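Side-chain contact in sterol regulatory element-binding protein cleavage-activating protein (Schizosaccharomyces pombe, PDB 4YHC), which escorts the transcription factor precursor Sre1 for processing when sterol or oxygen is low, this chain being its WD40 domain: residues L140-S145 / Q150-T155. The protein carries 9 engineered substitutions. Sequence-based numbering, arbitrary orientation.
Sequences LVVVES and QVFSLT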
loop_
_atom_site.group_PDB
_atom_site.type_symbol
_atom_site.label_atom_id
_atom_site.label_comp_id
_atom_site.label_asym_id
_atom_site.label_seq_id
_atom_site.Cartn_x
_atom_site.Cartn_y
_atom_site.Cartn_z
ATOM N N LEU A 140 18.043 -5.054 -1.030
ATOM C CA LEU A 140 16.964 -5.604 -1.801
ATOM C C LEU A 140 16.628 -6.920 -1.159
ATOM O O LEU A 140 17.469 -7.861 -1.170
ATOM C CB LEU A 140 17.368 -5.854 -3.257
ATOM C CG LEU A 140 16.529 -5.464 -4.445
ATOM C CD1 LEU A 140 16.975 -6.234 -5.701
ATOM C CD2 LEU A 140 15.030 -5.571 -4.238
ATOM N N VAL A 141 15.418 -7.028 -0.629
ATOM C CA VAL A 141 15.035 -8.209 0.124
ATOM C C VAL A 141 14.064 -9.043 -0.683
ATOM O O VAL A 141 13.047 -8.558 -1.215
ATOM C CB VAL A 141 14.405 -7.810 1.461
ATOM C CG1 VAL A 141 13.988 -9.029 2.278
ATOM C CG2 VAL A 141 15.381 -6.935 2.265
ATOM N N VAL A 142 14.348 -10.328 -0.751
ATOM C CA VAL A 142 13.536 -11.260 -1.468
ATOM C C VAL A 142 13.024 -12.292 -0.514
ATOM O O VAL A 142 13.810 -13.024 0.112
ATOM C CB VAL A 142 14.374 -11.957 -2.570
ATOM C CG1 VAL A 142 13.517 -12.930 -3.357
ATOM C CG2 VAL A 142 14.905 -10.908 -3.511
ATOM N N VAL A 143 11.712 -12.350 -0.380
ATOM C CA VAL A 143 11.072 -13.240 0.552
ATOM C C VAL A 143 10.316 -14.307 -0.206
ATOM O O VAL A 143 9.487 -14.008 -1.089
ATOM C CB VAL A 143 10.097 -12.502 1.517
ATOM C CG1 VAL A 143 9.484 -13.475 2.517
ATOM C CG2 VAL A 143 10.821 -11.383 2.272
ATOM N N GLU A 144 10.560 -15.562 0.178
ATOM C CA GLU A 144 9.899 -16.701 -0.447
ATOM C C GLU A 144 8.872 -17.309 0.460
ATOM O O GLU A 144 9.049 -17.401 1.658
ATOM C CB GLU A 144 10.907 -17.767 -0.820
ATOM C CG GLU A 144 11.799 -17.386 -1.982
ATOM C CD GLU A 144 12.806 -18.479 -2.273
ATOM O OE1 GLU A 144 12.343 -19.600 -2.653
ATOM O OE2 GLU A 144 14.036 -18.217 -2.101
ATOM N N SER A 145 7.763 -17.709 -0.110
ATOM C CA SER A 145 6.721 -18.333 0.727
ATOM C C SER A 145 7.219 -19.577 1.461
ATOM O O SER A 145 6.671 -19.953 2.490
ATOM C CB SER A 145 5.543 -18.680 -0.136
ATOM O OG SER A 145 6.064 -19.102 -1.372
ATOM N N GLN A 150 16.276 -13.764 1.447
ATOM C CA GLN A 150 17.569 -13.344 0.920
ATOM C C GLN A 150 17.703 -11.844 0.916
ATOM O O GLN A 150 16.771 -11.086 0.531
ATOM C CB GLN A 150 17.777 -13.861 -0.500
ATOM C CG GLN A 150 17.521 -15.349 -0.643
ATOM C CD GLN A 150 17.677 -15.854 -2.044
ATOM O OE1 GLN A 150 18.573 -15.444 -2.758
ATOM N NE2 GLN A 150 16.808 -16.777 -2.446
ATOM N N VAL A 151 18.872 -11.376 1.320
ATOM C CA VAL A 151 19.134 -9.937 1.245
ATOM C C VAL A 151 20.380 -9.586 0.486
ATOM O O VAL A 151 21.447 -10.128 0.727
ATOM C CB VAL A 151 19.003 -9.189 2.591
ATOM C CG1 VAL A 151 18.659 -10.114 3.741
ATOM C CG2 VAL A 151 20.137 -8.238 2.848
ATOM N N PHE A 152 20.160 -8.733 -0.516
ATOM C CA PHE A 152 21.149 -8.359 -1.482
ATOM C C PHE A 152 21.560 -6.951 -1.212
ATOM O O PHE A 152 20.752 -6.104 -0.875
ATOM C CB PHE A 152 20.607 -8.424 -2.865
ATOM C CG PHE A 152 20.294 -9.812 -3.349
ATOM C CD1 PHE A 152 19.054 -10.355 -3.182
ATOM C CD2 PHE A 152 21.230 -10.534 -4.089
ATOM C CE1 PHE A 152 18.743 -11.616 -3.655
ATOM C CE2 PHE A 152 20.919 -11.773 -4.597
ATOM C CZ PHE A 152 19.678 -12.324 -4.387
ATOM N N SER A 153 22.852 -6.696 -1.312
ATOM C CA SER A 153 23.337 -5.316 -1.250
ATOM C C SER A 153 23.463 -4.848 -2.679
ATOM O O SER A 153 24.076 -5.520 -3.528
ATOM C CB SER A 153 24.701 -5.211 -0.550
ATOM O OG SER A 153 25.124 -3.868 -0.600
ATOM N N LEU A 154 22.826 -3.713 -2.935
ATOM C CA LEU A 154 22.736 -3.154 -4.265
ATOM C C LEU A 154 23.328 -1.777 -4.211
ATOM O O LEU A 154 22.845 -0.936 -3.457
ATOM C CB LEU A 154 21.259 -3.105 -4.695
ATOM C CG LEU A 154 20.913 -2.435 -6.002
ATOM C CD1 LEU A 154 21.628 -3.075 -7.200
ATOM C CD2 LEU A 154 19.401 -2.483 -6.174
ATOM N N THR A 155 24.357 -1.537 -5.008
ATOM C CA THR A 155 24.887 -0.184 -5.146
ATOM C C THR A 155 24.612 0.345 -6.525
ATOM O O THR A 155 24.857 -0.324 -7.525
ATOM C CB THR A 155 26.409 -0.086 -4.877
ATOM O OG1 THR A 155 26.676 -0.516 -3.551
ATOM C CG2 THR A 155 26.854 1.358 -4.950
#
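L140 faces F152 as a hydrogen-bonded antiparallel pair: L140 N reaches F152 O at 2.9 Å (N-H...O angle 167°), F152 N bonds back to L140 O, and the two CB atoms lie 4.2 Å apart. L140 O also sits at the edge of the F152 ring, 3.6 Å from CD1. On the other face of the sheet V141 opposes V151 as a non-hydrogen-bonded pair, with V141 CG2 4.3 Å from V151 CB. V142 pairs with Q150 through two nearly straight backbone bonds. V142 CG1 lies anti to the backbone N (chi1 -179°), which puts CG2 beside that N, where it meets F152 CE1 obliquely at 3.9 Å. F152 also packs on L165. An alanine in place of F152 would probably leave the V142 methyl without this partner and open a gap beside L165. E144 sends its extended chain across Q150, where Q150 NE2 and E144 OE2 form a weak 3.1 Å bond, the carboxylate and amide planes 60° apart; E144 OE1 bonds S119 OG more firmly. This is the central hairpin of a four-stranded WD40 propeller blade, within predicted repeat WD 3: strand 121-127 flanks 136-144, strand 161-170 flanks 148-156, and V143 packs on strand 175-182 of the next blade.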